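PDB 3OR5: Thiol:disulfide interchange protein, thioredoxin family protein, which probably works as a thioredoxin-fold thiol:disulfide oxidoreductase of the TlpA-like family, a group linked to cytochrome c biogenesis. Local coordinates for residues 12-17 / 127-132; 20-25 / 93-98; 39-44 / 73-78; 56-61 / 137-142. All coordinates share one frame; numbering follows the deposited sequence.

Interaction 1: residues 12-17 / 127-132; sequences TPAPSF and GNVSGV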
loop_
_atom_site.group_PDB
_atom_site.type_symbol
_atom_site.label_atom_id
_atom_site.label_comp_id
_atom_site.label_asym_id
_atom_site.label_seq_id
_atom_site.Cartn_x
_atom_site.Cartn_y
_atom_site.Cartn_z
ATOM N N THR A 12 -11.742 4.018 -12.371
ATOM C CA THR A 12 -10.579 4.828 -12.053
ATOM C C THR A 12 -9.402 3.830 -12.084
ATOM O O THR A 12 -8.973 3.396 -11.042
ATOM C CB THR A 12 -10.782 5.389 -10.615
ATOM O OG1 THR A 12 -11.951 6.245 -10.602
ATOM C CG2 THR A 12 -9.587 6.177 -10.111
ATOM N N PRO A 13 -8.847 3.526 -13.274
ATOM C CA PRO A 13 -7.830 2.483 -13.464
ATOM C C PRO A 13 -6.621 2.800 -12.585
ATOM O O PRO A 13 -6.239 3.974 -12.390
ATOM C CB PRO A 13 -7.459 2.613 -14.961
ATOM C CG PRO A 13 -8.674 3.354 -15.538
ATOM C CD PRO A 13 -9.038 4.317 -14.509
ATOM N N ALA A 14 -6.066 1.755 -11.963
ATOM C CA ALA A 14 -4.875 1.952 -11.156
ATOM C C ALA A 14 -3.690 2.286 -12.055
ATOM O O ALA A 14 -3.661 1.876 -13.208
ATOM C CB ALA A 14 -4.582 0.672 -10.419
ATOM N N PRO A 15 -2.714 2.980 -11.513
ATOM C CA PRO A 15 -1.525 3.288 -12.318
ATOM C C PRO A 15 -0.549 2.122 -12.421
ATOM O O PRO A 15 -0.599 1.181 -11.646
ATOM C CB PRO A 15 -0.839 4.398 -11.528
ATOM C CG PRO A 15 -1.319 4.226 -10.104
ATOM C CD PRO A 15 -2.586 3.455 -10.121
ATOM N N SER A 16 0.329 2.176 -13.410
ATOM C CA SER A 16 1.418 1.207 -13.523
ATOM C C SER A 16 2.574 1.775 -12.762
ATOM O O SER A 16 2.854 2.964 -12.829
ATOM C CB SER A 16 1.860 1.098 -14.996
ATOM O OG SER A 16 0.964 0.245 -15.698
ATOM N N PHE A 17 3.248 0.904 -12.016
ATOM C CA PHE A 17 4.431 1.352 -11.336
ATOM C C PHE A 17 5.318 0.121 -10.994
ATOM O O PHE A 17 4.866 -0.986 -10.913
ATOM C CB PHE A 17 4.062 2.089 -10.012
ATOM C CG PHE A 17 3.232 1.289 -9.025
ATOM C CD1 PHE A 17 3.828 0.893 -7.847
ATOM C CD2 PHE A 17 1.891 1.006 -9.197
ATOM C CE1 PHE A 17 3.107 0.214 -6.870
ATOM C CE2 PHE A 17 1.154 0.285 -8.248
ATOM C CZ PHE A 17 1.790 -0.142 -7.084
ATOM N N GLY A 127 -9.108 -3.857 -10.766
ATOM C CA GLY A 127 -8.010 -3.039 -11.175
ATOM C C GLY A 127 -8.392 -1.566 -11.002
ATOM O O GLY A 127 -7.668 -0.721 -11.456
ATOM N N ASN A 128 -9.443 -1.260 -10.286
ATOM C CA ASN A 128 -9.834 0.173 -10.145
ATOM C C ASN A 128 -9.432 0.688 -8.765
ATOM O O ASN A 128 -9.574 -0.050 -7.743
ATOM C CB ASN A 128 -11.314 0.278 -10.297
ATOM C CG ASN A 128 -11.703 0.097 -11.715
ATOM O OD1 ASN A 128 -10.874 0.317 -12.624
ATOM N ND2 ASN A 128 -12.904 -0.420 -11.930
ATOM N N VAL A 129 -9.069 1.976 -8.691
ATOM C CA VAL A 129 -8.891 2.540 -7.372
ATOM C C VAL A 129 -10.256 2.894 -6.797
ATOM O O VAL A 129 -10.975 3.737 -7.370
ATOM C CB VAL A 129 -8.066 3.829 -7.420
ATOM C CG1 VAL A 129 -7.805 4.347 -6.025
ATOM C CG2 VAL A 129 -6.745 3.571 -8.123
ATOM N N SER A 130 -10.647 2.237 -5.714
ATOM C CA SER A 130 -12.007 2.323 -5.171
ATOM C C SER A 130 -12.096 3.315 -4.048
ATOM O O SER A 130 -13.154 3.891 -3.776
ATOM C CB SER A 130 -12.307 0.922 -4.527
ATOM O OG SER A 130 -12.721 0.088 -5.588
ATOM N N GLY A 131 -10.989 3.543 -3.360
ATOM C CA GLY A 131 -11.092 4.362 -2.149
ATOM C C GLY A 131 -9.703 4.784 -1.659
ATOM O O GLY A 131 -8.667 4.224 -2.044
ATOM N N VAL A 132 -9.733 5.784 -0.799
ATOM C CA VAL A 132 -8.523 6.310 -0.187
ATOM C C VAL A 132 -8.669 6.250 1.311
ATOM O O VAL A 132 -9.668 6.718 1.873
ATOM C CB VAL A 132 -8.254 7.785 -0.681
ATOM C CG1 VAL A 132 -6.956 8.200 -0.102
ATOM C CG2 VAL A 132 -8.210 7.870 -2.245
#
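Thr-12 grips Val-129 through both its backbone and its side chain. Its carbonyl O accepts an almost straight hydrogen bond from Val-129 N at 2.7 Å (170° at the hydrogen). The same oxygen also receives a CA-H...O contact from Asn-128 CA at 3.5 Å. Thr-12 carries its methyl CG2 trans to the backbone N, and this branch lies against Val-129 CB at 3.9 Å. At Pro-13 the backbones are bridged to Asn-128 in a single beta bridge, with the two CA atoms 4.5 Å apart; Pro-13 sets its CB off away from the strand, and its carbonyl O is taken up by the hydroxyl of Tyr-109. Ala-14 closes the bridge from the other end: its N donates to Gly-127 O at 3.0 Å. The methyl CB of Ala-14 lies 3.5 Å from the same Gly-127 O and makes a looser apolar touch with Val-129 CG2, at 4.3 Å, that continues onto Ile-123 of the central sheet. With phi of Gly-127 at 93°, a beta-carbon would crowd the carbonyl O of the residue before it, which explains a glycine at the approach to strand 129-133. The segment 12-17 thus runs past the beginning of the outermost strand of the mixed sheet in this thioredoxin-like fold without becoming a regular strand itself. Two backbone bonds provide the polar part of the contact, Thr-12 N is buried with no partner in the model, and the side chains add only a thin apolar layer; the attachment therefore depends more on main-chain geometry than on side-chain chemistry.

Interaction 2: residues 20-25 / 93-98; sequences VTVDGK and YPVMMA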
loop_
_atom_site.group_PDB
_atom_site.type_symbol
_atom_site.label_atom_id
_atom_site.label_comp_id
_atom_site.label_asym_id
_atom_site.label_seq_id
_atom_site.Cartn_x
_atom_site.Cartn_y
_atom_site.Cartn_z
ATOM N N VAL A 20 12.618 -1.310 -7.365
ATOM C CA VAL A 20 13.423 -2.277 -6.609
ATOM C C VAL A 20 13.040 -1.994 -5.159
ATOM O O VAL A 20 12.917 -0.814 -4.788
ATOM C CB VAL A 20 14.919 -2.005 -6.768
ATOM C CG1 VAL A 20 15.678 -2.955 -5.848
ATOM C CG2 VAL A 20 15.332 -2.364 -8.250
ATOM N N THR A 21 12.800 -3.055 -4.425
ATOM C CA THR A 21 12.377 -2.890 -3.034
ATOM C C THR A 21 13.573 -2.589 -2.134
ATOM O O THR A 21 14.750 -2.785 -2.489
ATOM C CB THR A 21 11.695 -4.130 -2.473
ATOM O OG1 THR A 21 12.680 -5.166 -2.453
ATOM C CG2 THR A 21 10.432 -4.547 -3.356
ATOM N N VAL A 22 13.275 -2.067 -0.924
ATOM C CA VAL A 22 14.325 -1.725 0.077
ATOM C C VAL A 22 15.201 -2.935 0.379
ATOM O O VAL A 22 16.426 -2.763 0.594
ATOM C CB VAL A 22 13.590 -1.258 1.289
ATOM C CG1 VAL A 22 14.557 -1.166 2.483
ATOM C CG2 VAL A 22 12.938 0.156 0.943
ATOM N N ASP A 23 14.619 -4.123 0.353
ATOM C CA ASP A 23 15.387 -5.393 0.596
ATOM C C ASP A 23 15.868 -6.023 -0.649
ATOM O O ASP A 23 16.241 -7.185 -0.605
ATOM C CB ASP A 23 14.671 -6.404 1.505
ATOM C CG ASP A 23 13.335 -6.795 0.980
ATOM O OD1 ASP A 23 12.767 -6.087 0.078
ATOM O OD2 ASP A 23 12.799 -7.808 1.522
ATOM N N GLY A 24 15.938 -5.239 -1.747
ATOM C CA GLY A 24 16.695 -5.713 -2.934
ATOM C C GLY A 24 15.956 -6.778 -3.698
ATOM O O GLY A 24 16.528 -7.820 -3.999
ATOM N N LYS A 25 14.645 -6.602 -3.940
ATOM C CA LYS A 25 13.847 -7.575 -4.724
ATOM C C LYS A 25 13.179 -6.754 -5.814
ATOM O O LYS A 25 12.970 -5.534 -5.657
ATOM C CB LYS A 25 12.781 -8.244 -3.825
ATOM C CG LYS A 25 13.500 -9.113 -2.824
ATOM C CD LYS A 25 12.536 -9.638 -1.847
ATOM C CE LYS A 25 13.381 -10.266 -0.707
ATOM N NZ LYS A 25 12.587 -11.214 0.110
ATOM N N TYR A 93 5.530 -7.911 2.868
ATOM C CA TYR A 93 4.990 -7.438 1.563
ATOM C C TYR A 93 5.995 -6.478 0.919
ATOM O O TYR A 93 6.902 -5.980 1.628
ATOM C CB TYR A 93 3.647 -6.805 1.761
ATOM C CG TYR A 93 3.588 -5.762 2.832
ATOM C CD1 TYR A 93 3.977 -4.435 2.522
ATOM C CD2 TYR A 93 3.077 -6.031 4.049
ATOM C CE1 TYR A 93 3.879 -3.384 3.549
ATOM C CE2 TYR A 93 2.972 -5.059 5.057
ATOM C CZ TYR A 93 3.347 -3.705 4.774
ATOM O OH TYR A 93 3.247 -2.667 5.754
ATOM N N PRO A 94 5.893 -6.174 -0.355
ATOM C CA PRO A 94 6.907 -5.343 -1.009
ATOM C C PRO A 94 6.919 -3.939 -0.439
ATOM O O PRO A 94 5.853 -3.324 -0.269
ATOM C CB PRO A 94 6.479 -5.276 -2.472
ATOM C CG PRO A 94 5.624 -6.508 -2.602
ATOM C CD PRO A 94 4.906 -6.685 -1.311
ATOM N N VAL A 95 8.112 -3.441 -0.208
ATOM C CA VAL A 95 8.260 -2.026 0.177
ATOM C C VAL A 95 9.341 -1.347 -0.585
ATOM O O VAL A 95 10.458 -1.887 -0.699
ATOM C CB VAL A 95 8.704 -2.036 1.661
ATOM C CG1 VAL A 95 9.075 -0.537 2.151
ATOM C CG2 VAL A 95 7.635 -2.596 2.677
HETATM N N MSE A 96 9.025 -0.181 -1.156
HETATM C CA MSE A 96 9.973 0.604 -2.000
HETATM C C MSE A 96 10.201 1.951 -1.339
HETATM O O MSE A 96 9.235 2.539 -0.743
HETATM C CB MSE A 96 9.462 0.826 -3.452
HETATM C CG MSE A 96 9.468 -0.474 -4.115
HETATM SE SE MSE A 96 8.629 -0.186 -5.923
HETATM C CE MSE A 96 6.818 -0.044 -5.293
HETATM N N MSE A 97 11.402 2.477 -1.471
HETATM C CA MSE A 97 11.584 3.934 -1.142
HETATM C C MSE A 97 10.830 4.794 -2.127
HETATM O O MSE A 97 10.854 4.537 -3.350
HETATM C CB MSE A 97 13.058 4.341 -1.243
HETATM C CG MSE A 97 13.973 3.443 -0.359
HETATM SE SE MSE A 97 13.611 3.732 1.604
HETATM C CE MSE A 97 14.103 5.630 1.736
ATOM N N ALA A 98 10.173 5.863 -1.631
ATOM C CA ALA A 98 9.452 6.694 -2.581
ATOM C C ALA A 98 10.411 7.350 -3.568
ATOM O O ALA A 98 11.607 7.672 -3.243
ATOM C CB ALA A 98 8.748 7.823 -1.812
HETATM O O HOH W 1 13.460 1.047 -2.909
HETATM O O HOH W 2 10.040 -5.934 -0.121
#
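A chi1 of 168° sets Val-22 CG1 anti to the backbone N and leaves CG2 anti to the carbonyl carbon. Met-97 places its CG opposite its own carbonyl carbon (chi1 -55°) before bending twice more, and Val-22 CG2 comes 3.7 Å from Met-97 CG, the two side chains meeting at a slant. That methyl also reaches Val-95 CG1, at 4.1 Å. Val-22 N donates to Val-95 O at 2.8 Å. Residues 21-24 form a type I beta turn in the hairpin between strands 18-20 and 26-28, and this turn lies on strand 95-97, an outermost strand of the mixed sheet of the thioredoxin-like fold. Thr-21 holds the turn together: its OG1 gives a hydrogen bond to Asp-23 OD1 at 2.7 Å and takes one from Lys-25 N, while its CB sits 3.1 Å from Val-95 O. Replacing Thr-21 by an alanine would probably leave Lys-25 N without this acceptor and Asp-23 freer to swing out of the turn. Two waters extend the contact, one bridging Val-20 O to Met-97 N, the other linking Asp-23 OD1 to Val-95 N. Selenomethionine Met-96 lays its CG 3.5 Å from Val-20 O.

Interaction 3: residues 39-44 / 73-78; sequences VNFFAT and IAVNEQ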
loop_
_atom_site.group_PDB
_atom_site.type_symbol
_atom_site.label_atom_id
_atom_site.label_comp_id
_atom_site.label_asym_id
_atom_site.label_seq_id
_atom_site.Cartn_x
_atom_site.Cartn_y
_atom_site.Cartn_z
ATOM N N VAL A 39 -2.015 0.227 -1.485
ATOM C CA VAL A 39 -0.681 0.880 -1.568
ATOM C C VAL A 39 -0.660 1.867 -0.405
ATOM O O VAL A 39 -1.521 2.738 -0.302
ATOM C CB VAL A 39 -0.535 1.594 -2.884
ATOM C CG1 VAL A 39 0.828 2.359 -2.939
ATOM C CG2 VAL A 39 -0.671 0.577 -4.056
ATOM N N ASN A 40 0.320 1.698 0.476
ATOM C CA ASN A 40 0.408 2.414 1.791
ATOM C C ASN A 40 1.612 3.309 1.695
ATOM O O ASN A 40 2.763 2.858 1.667
ATOM C CB ASN A 40 0.562 1.425 2.945
ATOM C CG ASN A 40 0.804 2.123 4.254
ATOM O OD1 ASN A 40 0.029 3.056 4.608
ATOM N ND2 ASN A 40 1.690 1.663 4.982
ATOM N N PHE A 41 1.355 4.634 1.697
ATOM C CA PHE A 41 2.462 5.636 1.785
ATOM C C PHE A 41 2.651 5.860 3.241
ATOM O O PHE A 41 1.696 6.222 3.978
ATOM C CB PHE A 41 2.054 6.965 1.096
ATOM C CG PHE A 41 2.148 6.853 -0.417
ATOM C CD1 PHE A 41 3.256 7.327 -1.166
ATOM C CD2 PHE A 41 1.081 6.235 -1.097
ATOM C CE1 PHE A 41 3.322 7.151 -2.555
ATOM C CE2 PHE A 41 1.136 6.048 -2.510
ATOM C CZ PHE A 41 2.225 6.582 -3.265
ATOM N N PHE A 42 3.862 5.624 3.703
ATOM C CA PHE A 42 4.120 5.606 5.169
ATOM C C PHE A 42 5.526 6.080 5.511
ATOM O O PHE A 42 6.382 6.125 4.612
ATOM C CB PHE A 42 3.982 4.158 5.773
ATOM C CG PHE A 42 5.110 3.246 5.380
ATOM C CD1 PHE A 42 6.093 2.908 6.310
ATOM C CD2 PHE A 42 5.201 2.714 4.079
ATOM C CE1 PHE A 42 7.174 2.110 5.958
ATOM C CE2 PHE A 42 6.283 1.857 3.727
ATOM C CZ PHE A 42 7.276 1.572 4.665
ATOM N N ALA A 43 5.786 6.360 6.836
ATOM C CA ALA A 43 7.119 6.501 7.290
ATOM C C ALA A 43 7.258 5.710 8.586
ATOM O O ALA A 43 6.291 5.604 9.347
ATOM C CB ALA A 43 7.469 8.015 7.546
ATOM N N THR A 44 8.436 5.128 8.787
ATOM C CA THR A 44 8.570 4.263 9.997
ATOM C C THR A 44 8.704 5.143 11.250
ATOM O O THR A 44 8.527 4.611 12.334
ATOM C CB THR A 44 9.756 3.321 9.956
ATOM O OG1 THR A 44 11.000 4.026 10.170
ATOM C CG2 THR A 44 9.805 2.589 8.583
ATOM N N ILE A 73 5.143 2.192 0.314
ATOM C CA ILE A 73 6.042 3.170 -0.340
ATOM C C ILE A 73 6.457 4.111 0.784
ATOM O O ILE A 73 5.622 4.792 1.378
ATOM C CB ILE A 73 5.304 3.908 -1.472
ATOM C CG1 ILE A 73 4.996 2.882 -2.626
ATOM C CG2 ILE A 73 6.253 5.071 -2.008
ATOM C CD1 ILE A 73 4.145 3.483 -3.778
ATOM N N ALA A 74 7.748 4.124 1.098
ATOM C CA ALA A 74 8.245 4.849 2.309
ATOM C C ALA A 74 8.636 6.255 1.886
ATOM O O ALA A 74 9.530 6.438 1.041
ATOM C CB ALA A 74 9.493 4.136 2.883
ATOM N N VAL A 75 7.982 7.237 2.496
ATOM C CA VAL A 75 8.186 8.652 2.195
ATOM C C VAL A 75 8.977 9.314 3.300
ATOM O O VAL A 75 8.937 8.830 4.441
ATOM C CB VAL A 75 6.824 9.348 1.999
ATOM C CG1 VAL A 75 6.118 8.849 0.656
ATOM C CG2 VAL A 75 5.927 9.220 3.192
ATOM N N ASN A 76 9.698 10.404 2.965
ATOM C CA ASN A 76 10.408 11.135 4.062
ATOM C C ASN A 76 11.290 10.212 4.879
ATOM O O ASN A 76 11.410 10.392 6.061
ATOM C CB ASN A 76 9.392 11.893 4.945
ATOM C CG ASN A 76 8.498 12.875 4.154
ATOM O OD1 ASN A 76 8.553 14.102 4.383
ATOM N ND2 ASN A 76 7.629 12.372 3.322
ATOM N N GLU A 77 11.931 9.238 4.215
ATOM C CA GLU A 77 12.647 8.192 4.886
ATOM C C GLU A 77 14.103 8.045 4.485
ATOM O O GLU A 77 14.636 8.808 3.620
ATOM C CB GLU A 77 11.856 6.836 4.732
ATOM C CG GLU A 77 10.941 6.633 5.954
ATOM C CD GLU A 77 11.689 6.250 7.229
ATOM O OE1 GLU A 77 12.933 6.354 7.307
ATOM O OE2 GLU A 77 10.989 5.769 8.171
ATOM N N GLN A 78 14.797 7.164 5.209
ATOM C CA GLN A 78 16.182 6.779 4.900
ATOM C C GLN A 78 16.241 5.244 4.764
ATOM O O GLN A 78 15.655 4.498 5.508
ATOM C CB GLN A 78 17.118 7.213 5.990
ATOM C CG GLN A 78 17.239 8.731 6.052
ATOM C CD GLN A 78 18.291 9.204 7.099
ATOM O OE1 GLN A 78 19.243 8.497 7.450
ATOM N NE2 GLN A 78 18.123 10.457 7.556
#
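Phe-41 and Ile-73 pair in register, as do Phe-42 and Ala-74, where parallel strands 36-42 and 68-74 meet in the beta-alpha-beta unit that helix 47-63 completes, a core element of the thioredoxin fold. Three backbone bonds join them: Ile-73 N to Asn-40 O, Phe-42 N to Ile-73 O, and Val-75 N to Phe-42 O at 2.9 Å. The side chain of Ile-73 can be followed outward over the Phe-41 ring. Its CB stands over one face, 4.2 Å from the centroid in a CH-pi contact; branch CG2 meets Phe-41 CE1 at 3.6 Å; and CD1, at the end of the other branch, touches both Phe-41 CZ and Val-39 CG1, 3.6 Å from the latter. Val-75 CG1 comes to the edge of the same ring, in its plane. Phe-42 is on the other side of the sheet: with chi1 at 72°, its ring folds back across the neighbouring strand, placing one face over Ala-74 CA, and it also touches Cys-49 of a CxxC pair that probably forms the redox centre. Beyond the strands, the carboxylate of Glu-77 ties down the loop leading to that pair. Glu-77 OE2 takes Thr-44 N on its anti lone pair at 2.7 Å and Thr-44 OG1 on the syn side, also at 2.7 Å and 18° out of the carboxylate plane. An alanine here would probably leave Thr-44 N and OG1 without their shared acceptor and the loop freer to shift. Glu-77 OE1 accepts from Asn-81 and, on its anti lone pair, from Gln-78 N at 2.9 Å.

Interaction 4: residues 56-61 / 137-142; sequences MVQVQK and RSKADF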
loop_
_atom_site.group_PDB
_atom_site.type_symbol
_atom_site.label_atom_id
_atom_site.label_comp_id
_atom_site.label_asym_id
_atom_site.label_seq_id
_atom_site.Cartn_x
_atom_site.Cartn_y
_atom_site.Cartn_z
HETATM N N MSE A 56 -1.229 -4.563 9.498
HETATM C CA MSE A 56 -1.127 -4.798 8.055
HETATM C C MSE A 56 -0.394 -6.130 7.837
HETATM O O MSE A 56 -0.798 -6.903 6.964
HETATM C CB MSE A 56 -0.397 -3.679 7.311
HETATM C CG MSE A 56 -1.317 -2.482 7.288
HETATM SE SE MSE A 56 -0.316 -0.932 6.533
HETATM C CE MSE A 56 0.342 -1.710 5.016
ATOM N N VAL A 57 0.676 -6.309 8.609
ATOM C CA VAL A 57 1.504 -7.571 8.408
ATOM C C VAL A 57 0.593 -8.769 8.764
ATOM O O VAL A 57 0.610 -9.794 8.046
ATOM C CB VAL A 57 2.746 -7.513 9.312
ATOM C CG1 VAL A 57 3.457 -8.895 9.348
ATOM C CG2 VAL A 57 3.719 -6.498 8.722
ATOM N N GLN A 58 -0.189 -8.685 9.840
ATOM C CA GLN A 58 -1.068 -9.810 10.123
ATOM C C GLN A 58 -2.114 -10.060 9.028
ATOM O O GLN A 58 -2.435 -11.226 8.675
ATOM C CB GLN A 58 -1.791 -9.641 11.466
ATOM C CG GLN A 58 -2.314 -10.992 11.963
ATOM C CD GLN A 58 -1.211 -12.011 12.266
ATOM O OE1 GLN A 58 -0.290 -11.730 13.040
ATOM N NE2 GLN A 58 -1.271 -13.187 11.613
ATOM N N VAL A 59 -2.720 -8.978 8.531
ATOM C CA VAL A 59 -3.683 -9.121 7.442
ATOM C C VAL A 59 -3.013 -9.727 6.163
ATOM O O VAL A 59 -3.606 -10.574 5.429
ATOM C CB VAL A 59 -4.358 -7.737 7.132
ATOM C CG1 VAL A 59 -5.247 -7.822 5.873
ATOM C CG2 VAL A 59 -5.206 -7.336 8.383
ATOM N N GLN A 60 -1.802 -9.304 5.868
ATOM C CA GLN A 60 -1.041 -9.886 4.742
ATOM C C GLN A 60 -0.960 -11.420 4.934
ATOM O O GLN A 60 -1.084 -12.148 3.939
ATOM C CB GLN A 60 0.365 -9.257 4.674
ATOM C CG GLN A 60 1.175 -9.830 3.538
ATOM C CD GLN A 60 0.812 -9.235 2.211
ATOM O OE1 GLN A 60 0.139 -8.213 2.100
ATOM N NE2 GLN A 60 1.346 -9.834 1.174
ATOM N N LYS A 61 -0.673 -11.847 6.159
ATOM C CA LYS A 61 -0.500 -13.324 6.368
ATOM C C LYS A 61 -1.805 -14.054 6.105
ATOM O O LYS A 61 -1.765 -15.138 5.481
ATOM C CB LYS A 61 -0.072 -13.547 7.798
ATOM C CG LYS A 61 1.395 -13.047 8.067
ATOM C CD LYS A 61 1.832 -13.273 9.503
ATOM C CE LYS A 61 3.264 -12.838 9.477
ATOM N NZ LYS A 61 3.836 -12.698 10.872
ATOM N N ARG A 137 -7.194 2.497 10.667
ATOM C CA ARG A 137 -8.014 1.351 10.428
ATOM C C ARG A 137 -7.505 0.266 11.323
ATOM O O ARG A 137 -6.269 0.070 11.445
ATOM C CB ARG A 137 -7.886 0.846 8.971
ATOM C CG ARG A 137 -8.495 1.739 7.860
ATOM C CD ARG A 137 -10.047 1.942 8.006
ATOM N NE ARG A 137 -10.467 2.925 7.021
ATOM C CZ ARG A 137 -10.574 4.235 7.211
ATOM N NH1 ARG A 137 -10.240 4.780 8.381
ATOM N NH2 ARG A 137 -10.961 5.052 6.243
ATOM N N SER A 138 -8.448 -0.448 11.913
ATOM C CA SER A 138 -8.159 -1.617 12.713
ATOM C C SER A 138 -7.783 -2.835 11.853
ATOM O O SER A 138 -8.020 -2.863 10.641
ATOM C CB SER A 138 -9.369 -1.977 13.586
ATOM O OG SER A 138 -10.360 -2.723 12.856
ATOM N N LYS A 139 -7.200 -3.830 12.502
ATOM C CA LYS A 139 -6.976 -5.115 11.890
ATOM C C LYS A 139 -8.251 -5.715 11.299
ATOM O O LYS A 139 -8.317 -6.066 10.115
ATOM C CB LYS A 139 -6.295 -6.045 12.888
ATOM C CG LYS A 139 -5.733 -7.280 12.231
ATOM C CD LYS A 139 -4.790 -8.021 13.214
ATOM C CE LYS A 139 -5.509 -8.410 14.537
ATOM N NZ LYS A 139 -4.654 -9.411 15.290
ATOM N N ALA A 140 -9.324 -5.726 12.077
ATOM C CA ALA A 140 -10.562 -6.225 11.582
ATOM C C ALA A 140 -11.099 -5.361 10.418
ATOM O O ALA A 140 -11.746 -5.946 9.489
ATOM C CB ALA A 140 -11.618 -6.260 12.731
ATOM N N ASP A 141 -10.889 -4.024 10.459
ATOM C CA ASP A 141 -11.327 -3.136 9.329
ATOM C C ASP A 141 -10.527 -3.493 8.073
ATOM O O ASP A 141 -11.117 -3.669 6.993
ATOM C CB ASP A 141 -11.046 -1.624 9.565
ATOM C CG ASP A 141 -11.900 -1.025 10.686
ATOM O OD1 ASP A 141 -13.050 -1.547 10.869
ATOM O OD2 ASP A 141 -11.395 -0.057 11.359
ATOM N N PHE A 142 -9.212 -3.694 8.220
ATOM C CA PHE A 142 -8.462 -4.046 6.992
ATOM C C PHE A 142 -8.939 -5.397 6.483
ATOM O O PHE A 142 -9.012 -5.639 5.305
ATOM C CB PHE A 142 -6.947 -4.153 7.282
ATOM C CG PHE A 142 -6.243 -2.867 7.249
ATOM C CD1 PHE A 142 -6.141 -2.085 6.073
ATOM C CD2 PHE A 142 -5.617 -2.405 8.410
ATOM C CE1 PHE A 142 -5.408 -0.867 6.082
ATOM C CE2 PHE A 142 -4.901 -1.188 8.412
ATOM C CZ PHE A 142 -4.813 -0.405 7.244
#
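Val-59 and Lys-139 are the points of closest backbone approach, with CA atoms 6.8 Å apart, where the body of helix 47-63 meets the first turn of helix 139-150. No hydrogen bond crosses between them. The second helix starts with a capping box: Ser-138, the N-cap residue, receives Asp-141 N on its OG at 2.8 Å, and Asp-141 OD2 in return accepts from Ser-138 N, which approaches from above the carboxylate plane. The box closes the start of the helix, one residue before Phe-142. Val-59 points toward the other helix, and its CG2 branch, trans to the carbonyl carbon, fits against Phe-142 CB at 3.8 Å and Lys-139 O at the same distance, the valine and phenylalanine side chains crossing at about a right angle. The Phe-142 ring is sandwiched. Over one face lies CG of selenomethionine Met-56, 4.3 Å from the centroid in a CH-pi contact, with SE following obliquely at 5.3 Å as a Met-aromatic contact; Arg-137 CB covers the opposite face. On the more exposed side, the aliphatic part of Lys-139 lies slantwise against Gln-58, CD to CB at 3.8 Å, so that two polar residues contribute carbon surface to the edge of an otherwise apolar interface. The two helices pack beside each other on the sheet: Met-56 and Val-59 both rest on Phe-70 of strand 68-74, Val-59 also touches Val-146 farther along helix 139-150, and Met-56 reaches Tyr-93 in the loop before strand 95-97.

Interactions 1, 2 and 3 all reach the mixed central sheet, with interaction 3 in its interior and interactions 1 and 2 on its two outermost strands, their centres about 20 Å apart. Phe-17 spans part of that distance: its CE1 is 4.0 Å from Met-96 CE of interaction 2, and its CZ is 4.0 Å from Val-39 CG2 of interaction 3. Interactions 2 and 3 lie on neighbouring strands, 95-97 and 68-74, joined by probable hydrogen bonds such as Met-96 O to Ala-74 N at 2.8 Å. Interaction 4 adds the helices, with Met-56 SE 3.6 Å from Asn-40 ND2. Of the four, interaction 3 touches the probable CxxC redox site, through Phe-42, while Met-56 of interaction 4 lies near it without contact.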